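Local coordinates for protein restriction endonuclease EcoP15I, restriction subunit (Escherichia coli, PDB 4ZCF) that cleaves DNA, together with the Mod subunits, downstream of one of two inversely oriented 5'-CAGCAG-3' sites as the ATP-binding, helicase-like subunit of a type III restriction enzyme, at residues R217-P228 and I241-Y252. Sequence-based numbering, arbitrary orientation.
Sequences RAVKPFIIIDEP and IEKFNAQYIIRY. With AMP (adenosine monophosphate), chain H.
Strands 222-226 and 248-252 run parallel, their axes 4.6 Å apart at closest and 18° off alignment. Ile223 N donates a hydrogen bond to Tyr248 O, Ile250 N to Ile223 O, Ile225 N to Ile250 O and Tyr252 N to Ile225 O; Gln247 N to Pro221 O and Glu227 N to Tyr252 O extend this ladder at its two ends. Gln247 also sends NE2 to Lys220 O (2.7 Å), approaching from above the carbonyl plane, while its CB lies 3.5 Å from Phe222 CE1. On the sheet face of Phe222, Ile224 and Tyr252, the Phe222 ring has Tyr248 CB over one face, and Ile224 CG2 rests 3.8 Å from Tyr252 CD1. On the other face, that of Ile223 and Ile225, Ile223 CD1 reaches Ala246 CB (3.6 Å) and Phe244 CD2 (3.8 Å), joining the strand to the turn and loop after helix 236-242. With CG anti to the backbone N (chi1 -180°), the Arg217 chain runs past Phe244 O and bends at chi3, where NE makes weak hydrogen bonds to Lys243 O (2.8 Å) and Asn245 OD1; NH1 pairs with Asp214. A leucine here would probably leave Asp214 without its salt-bridge mate and Lys243 O and Asn245 OD1 without these weak hydrogen bonds. Strand 222-226 ends at Asp226, beside the AMP phosphate and hydrogen-bonded to Tyr94; Glu227 follows, salt-bridged to Lys90, as expected of the DExx-box (Walker B) strand in a helicase-like P-loop NTPase, here within a right-handed beta-alpha-beta crossover.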
loop_
_atom_site.group_PDB
_atom_site.type_symbol
_atom_site.label_atom_id
_atom_site.label_comp_id
_atom_site.label_asym_id
_atom_site.label_seq_id
_atom_site.Cartn_x
_atom_site.Cartn_y
_atom_site.Cartn_z
ATOM N N ARG C 217 14.019 -16.384 -12.700
ATOM C CA ARG C 217 14.649 -17.316 -13.634
ATOM C C ARG C 217 13.617 -17.832 -14.665
ATOM O O ARG C 217 13.901 -17.813 -15.864
ATOM C CB ARG C 217 15.325 -18.462 -12.879
ATOM C CG ARG C 217 16.011 -19.463 -13.808
ATOM C CD ARG C 217 16.334 -20.778 -13.144
ATOM N NE ARG C 217 17.266 -20.621 -12.023
ATOM C CZ ARG C 217 16.976 -20.914 -10.759
ATOM N NH1 ARG C 217 15.778 -21.384 -10.438
ATOM N NH2 ARG C 217 17.885 -20.753 -9.809
ATOM N N ALA C 218 12.406 -18.220 -14.195
ATOM C CA ALA C 218 11.280 -18.739 -14.991
ATOM C C ALA C 218 10.691 -17.751 -16.013
ATOM O O ALA C 218 10.019 -18.173 -16.968
ATOM C CB ALA C 218 10.185 -19.239 -14.070
ATOM N N VAL C 219 10.914 -16.443 -15.796
ATOM C CA VAL C 219 10.456 -15.360 -16.670
ATOM C C VAL C 219 11.311 -15.335 -17.980
ATOM O O VAL C 219 10.892 -14.741 -18.982
ATOM C CB VAL C 219 10.454 -14.032 -15.853
ATOM C CG1 VAL C 219 10.930 -12.825 -16.653
ATOM C CG2 VAL C 219 9.090 -13.776 -15.237
ATOM N N LYS C 220 12.471 -16.052 -17.969
ATOM C CA LYS C 220 13.459 -16.170 -19.046
ATOM C C LYS C 220 13.927 -14.756 -19.389
ATOM O O LYS C 220 13.529 -14.207 -20.411
ATOM C CB LYS C 220 12.900 -16.947 -20.264
ATOM C CG LYS C 220 12.555 -18.408 -19.989
ATOM C CD LYS C 220 11.656 -18.954 -21.098
ATOM C CE LYS C 220 10.773 -20.101 -20.651
ATOM N NZ LYS C 220 9.436 -20.060 -21.310
ATOM N N PRO C 221 14.693 -14.091 -18.498
ATOM C CA PRO C 221 15.007 -12.673 -18.745
ATOM C C PRO C 221 16.223 -12.328 -19.598
ATOM O O PRO C 221 17.138 -13.138 -19.761
ATOM C CB PRO C 221 15.145 -12.108 -17.328
ATOM C CG PRO C 221 15.626 -13.260 -16.513
ATOM C CD PRO C 221 15.222 -14.538 -17.191
ATOM N N PHE C 222 16.240 -11.076 -20.084
ATOM C CA PHE C 222 17.347 -10.441 -20.798
ATOM C C PHE C 222 17.923 -9.436 -19.790
ATOM O O PHE C 222 17.205 -8.539 -19.336
ATOM C CB PHE C 222 16.854 -9.742 -22.094
ATOM C CG PHE C 222 17.034 -10.555 -23.358
ATOM C CD1 PHE C 222 16.377 -11.767 -23.527
ATOM C CD2 PHE C 222 17.876 -10.117 -24.371
ATOM C CE1 PHE C 222 16.548 -12.513 -24.693
ATOM C CE2 PHE C 222 18.045 -10.868 -25.536
ATOM C CZ PHE C 222 17.389 -12.065 -25.685
ATOM N N ILE C 223 19.186 -9.637 -19.377
ATOM C CA ILE C 223 19.824 -8.809 -18.350
ATOM C C ILE C 223 20.840 -7.827 -18.878
ATOM O O ILE C 223 21.750 -8.232 -19.582
ATOM C CB ILE C 223 20.413 -9.649 -17.181
ATOM C CG1 ILE C 223 19.370 -10.610 -16.576
ATOM C CG2 ILE C 223 21.043 -8.739 -16.120
ATOM C CD1 ILE C 223 19.881 -11.455 -15.458
ATOM N N ILE C 224 20.716 -6.550 -18.449
ATOM C CA ILE C 224 21.600 -5.428 -18.737
ATOM C C ILE C 224 22.483 -5.178 -17.505
ATOM O O ILE C 224 21.962 -5.070 -16.394
ATOM C CB ILE C 224 20.775 -4.145 -19.081
ATOM C CG1 ILE C 224 19.715 -4.364 -20.204
ATOM C CG2 ILE C 224 21.657 -2.895 -19.299
ATOM C CD1 ILE C 224 20.216 -4.616 -21.627
ATOM N N ILE C 225 23.803 -5.041 -17.704
ATOM C CA ILE C 225 24.733 -4.704 -16.635
ATOM C C ILE C 225 25.371 -3.341 -16.885
ATOM O O ILE C 225 26.059 -3.151 -17.893
ATOM C CB ILE C 225 25.724 -5.843 -16.264
ATOM C CG1 ILE C 225 25.030 -6.832 -15.312
ATOM C CG2 ILE C 225 26.994 -5.297 -15.569
ATOM C CD1 ILE C 225 24.729 -8.043 -15.858
ATOM N N ASP C 226 25.092 -2.388 -15.961
ATOM C CA ASP C 226 25.582 -1.014 -15.936
ATOM C C ASP C 226 26.862 -1.002 -15.106
ATOM O O ASP C 226 26.844 -1.435 -13.949
ATOM C CB ASP C 226 24.516 -0.100 -15.303
ATOM C CG ASP C 226 24.582 1.354 -15.722
ATOM O OD1 ASP C 226 25.604 2.000 -15.451
ATOM O OD2 ASP C 226 23.575 1.863 -16.250
ATOM N N GLU C 227 27.972 -0.514 -15.698
ATOM C CA GLU C 227 29.333 -0.467 -15.110
ATOM C C GLU C 227 29.762 -1.910 -14.750
ATOM O O GLU C 227 29.625 -2.309 -13.595
ATOM C CB GLU C 227 29.449 0.516 -13.911
ATOM C CG GLU C 227 28.666 1.821 -14.040
ATOM C CD GLU C 227 29.212 2.924 -14.929
ATOM O OE1 GLU C 227 30.004 2.632 -15.856
ATOM O OE2 GLU C 227 28.804 4.091 -14.718
ATOM N N PRO C 228 30.182 -2.742 -15.745
ATOM C CA PRO C 228 30.460 -4.160 -15.447
ATOM C C PRO C 228 31.660 -4.437 -14.568
ATOM O O PRO C 228 31.801 -5.558 -14.078
ATOM C CB PRO C 228 30.584 -4.798 -16.832
ATOM C CG PRO C 228 30.994 -3.700 -17.716
ATOM C CD PRO C 228 30.387 -2.449 -17.180
ATOM N N ILE C 241 23.684 -13.293 -9.968
ATOM C CA ILE C 241 23.113 -12.928 -11.284
ATOM C C ILE C 241 23.064 -14.197 -12.145
ATOM O O ILE C 241 22.055 -14.429 -12.824
ATOM C CB ILE C 241 23.892 -11.757 -11.969
ATOM C CG1 ILE C 241 23.786 -10.447 -11.144
ATOM C CG2 ILE C 241 23.449 -11.535 -13.446
ATOM C CD1 ILE C 241 24.853 -9.388 -11.427
ATOM N N GLU C 242 24.115 -15.058 -12.052
ATOM C CA GLU C 242 24.163 -16.365 -12.753
ATOM C C GLU C 242 22.959 -17.269 -12.399
ATOM O O GLU C 242 22.500 -18.017 -13.254
ATOM C CB GLU C 242 25.478 -17.121 -12.490
ATOM C CG GLU C 242 26.666 -16.618 -13.292
ATOM C CD GLU C 242 28.048 -17.145 -12.927
ATOM O OE1 GLU C 242 28.149 -18.153 -12.188
ATOM O OE2 GLU C 242 29.040 -16.564 -13.423
ATOM N N LYS C 243 22.430 -17.158 -11.162
ATOM C CA LYS C 243 21.281 -17.926 -10.674
ATOM C C LYS C 243 19.997 -17.707 -11.492
ATOM O O LYS C 243 19.093 -18.542 -11.414
ATOM C CB LYS C 243 20.994 -17.588 -9.204
ATOM C CG LYS C 243 21.877 -18.259 -8.167
ATOM C CD LYS C 243 21.574 -17.668 -6.784
ATOM C CE LYS C 243 22.372 -18.316 -5.690
ATOM N NZ LYS C 243 22.461 -17.444 -4.488
ATOM N N PHE C 244 19.889 -16.576 -12.231
ATOM C CA PHE C 244 18.701 -16.260 -13.043
ATOM C C PHE C 244 18.613 -17.032 -14.357
ATOM O O PHE C 244 17.584 -16.942 -15.029
ATOM C CB PHE C 244 18.606 -14.754 -13.346
ATOM C CG PHE C 244 18.407 -13.861 -12.153
ATOM C CD1 PHE C 244 17.398 -14.116 -11.232
ATOM C CD2 PHE C 244 19.194 -12.729 -11.976
ATOM C CE1 PHE C 244 17.220 -13.290 -10.125
ATOM C CE2 PHE C 244 19.005 -11.894 -10.882
ATOM C CZ PHE C 244 18.021 -12.180 -9.960
ATOM N N ASN C 245 19.701 -17.735 -14.752
ATOM C CA ASN C 245 19.821 -18.466 -16.014
ATOM C C ASN C 245 19.208 -17.643 -17.161
ATOM O O ASN C 245 18.225 -18.051 -17.821
ATOM C CB ASN C 245 19.306 -19.923 -15.906
ATOM C CG ASN C 245 20.114 -20.773 -14.932
ATOM O OD1 ASN C 245 19.642 -21.150 -13.849
ATOM N ND2 ASN C 245 21.368 -21.061 -15.270
ATOM N N ALA C 246 19.747 -16.407 -17.285
ATOM C CA ALA C 246 19.333 -15.386 -18.241
ATOM C C ALA C 246 19.581 -15.827 -19.690
ATOM O O ALA C 246 20.540 -16.561 -19.957
ATOM C CB ALA C 246 20.064 -14.094 -17.951
ATOM N N GLN C 247 18.704 -15.390 -20.620
ATOM C CA GLN C 247 18.831 -15.746 -22.034
ATOM C C GLN C 247 20.133 -15.220 -22.599
ATOM O O GLN C 247 20.863 -15.986 -23.223
ATOM C CB GLN C 247 17.622 -15.276 -22.863
ATOM C CG GLN C 247 16.407 -16.186 -22.768
ATOM C CD GLN C 247 15.238 -15.638 -23.550
ATOM O OE1 GLN C 247 15.175 -15.726 -24.776
ATOM N NE2 GLN C 247 14.272 -15.072 -22.860
ATOM N N TYR C 248 20.432 -13.921 -22.346
ATOM C CA TYR C 248 21.618 -13.170 -22.790
ATOM C C TYR C 248 21.869 -12.014 -21.838
ATOM O O TYR C 248 20.915 -11.411 -21.339
ATOM C CB TYR C 248 21.419 -12.592 -24.209
ATOM C CG TYR C 248 21.409 -13.634 -25.302
ATOM C CD1 TYR C 248 20.225 -14.255 -25.693
ATOM C CD2 TYR C 248 22.583 -13.998 -25.954
ATOM C CE1 TYR C 248 20.217 -15.250 -26.667
ATOM C CE2 TYR C 248 22.586 -14.989 -26.932
ATOM C CZ TYR C 248 21.399 -15.611 -27.284
ATOM O OH TYR C 248 21.390 -16.594 -28.237
ATOM N N ILE C 249 23.149 -11.681 -21.625
ATOM C CA ILE C 249 23.580 -10.585 -20.756
ATOM C C ILE C 249 24.325 -9.505 -21.566
ATOM O O ILE C 249 25.372 -9.793 -22.148
ATOM C CB ILE C 249 24.402 -11.106 -19.533
ATOM C CG1 ILE C 249 23.569 -12.065 -18.637
ATOM C CG2 ILE C 249 24.976 -9.962 -18.713
ATOM C CD1 ILE C 249 24.349 -13.191 -18.066
ATOM N N ILE C 250 23.799 -8.259 -21.579
ATOM C CA ILE C 250 24.439 -7.152 -22.295
ATOM C C ILE C 250 25.075 -6.175 -21.294
ATOM O O ILE C 250 24.342 -5.511 -20.564
ATOM C CB ILE C 250 23.541 -6.460 -23.372
ATOM C CG1 ILE C 250 22.592 -7.445 -24.108
ATOM C CG2 ILE C 250 24.443 -5.757 -24.389
ATOM C CD1 ILE C 250 21.227 -7.696 -23.500
ATOM N N ARG C 251 26.438 -6.121 -21.240
ATOM C CA ARG C 251 27.208 -5.287 -20.292
ATOM C C ARG C 251 27.592 -3.951 -20.904
ATOM O O ARG C 251 28.079 -3.911 -22.038
ATOM C CB ARG C 251 28.455 -6.006 -19.757
ATOM C CG ARG C 251 28.233 -7.434 -19.243
ATOM C CD ARG C 251 29.491 -8.020 -18.595
ATOM N NE ARG C 251 30.610 -8.147 -19.538
ATOM C CZ ARG C 251 31.851 -8.505 -19.212
ATOM N NH1 ARG C 251 32.159 -8.800 -17.953
ATOM N NH2 ARG C 251 32.795 -8.572 -20.145
ATOM N N TYR C 252 27.385 -2.857 -20.156
ATOM C CA TYR C 252 27.626 -1.498 -20.653
ATOM C C TYR C 252 28.492 -0.719 -19.731
ATOM O O TYR C 252 28.169 -0.575 -18.546
ATOM C CB TYR C 252 26.297 -0.739 -20.829
ATOM C CG TYR C 252 25.415 -1.303 -21.919
ATOM C CD1 TYR C 252 24.574 -2.385 -21.669
ATOM C CD2 TYR C 252 25.367 -0.711 -23.179
ATOM C CE1 TYR C 252 23.727 -2.881 -22.655
ATOM C CE2 TYR C 252 24.533 -1.210 -24.178
ATOM C CZ TYR C 252 23.730 -2.309 -23.916
ATOM O OH TYR C 252 22.922 -2.827 -24.889
HETATM P P AMP H . 24.282 5.719 -15.627
HETATM O O1P AMP H . 25.307 5.280 -14.651
HETATM O O2P AMP H . 24.902 5.409 -16.940
HETATM O O3P AMP H . 23.195 4.714 -15.505
HETATM O "O5'" AMP H . 23.776 7.218 -15.420
HETATM C "C5'" AMP H . 23.879 8.161 -16.472
HETATM C "C4'" AMP H . 22.739 9.129 -16.463
HETATM O "O4'" AMP H . 22.861 10.070 -17.565
HETATM C "C3'" AMP H . 21.447 8.420 -16.679
HETATM O "O3'" AMP H . 20.881 8.092 -15.410
HETATM C "C2'" AMP H . 20.607 9.336 -17.472
HETATM O "O2'" AMP H . 19.790 10.147 -16.616
HETATM C "C1'" AMP H . 21.558 10.233 -18.197
HETATM N N9 AMP H . 21.613 10.017 -19.587
HETATM C C8 AMP H . 22.096 8.916 -20.128
HETATM N N7 AMP H . 22.055 9.017 -21.485
HETATM C C5 AMP H . 21.528 10.358 -21.772
HETATM C C6 AMP H . 21.220 11.155 -22.911
HETATM N N6 AMP H . 21.429 10.658 -24.223
HETATM N N1 AMP H . 20.716 12.401 -22.721
HETATM C C2 AMP H . 20.495 12.895 -21.511
HETATM N N3 AMP H . 20.757 12.209 -20.402
HETATM C C4 AMP H . 21.268 10.957 -20.454
#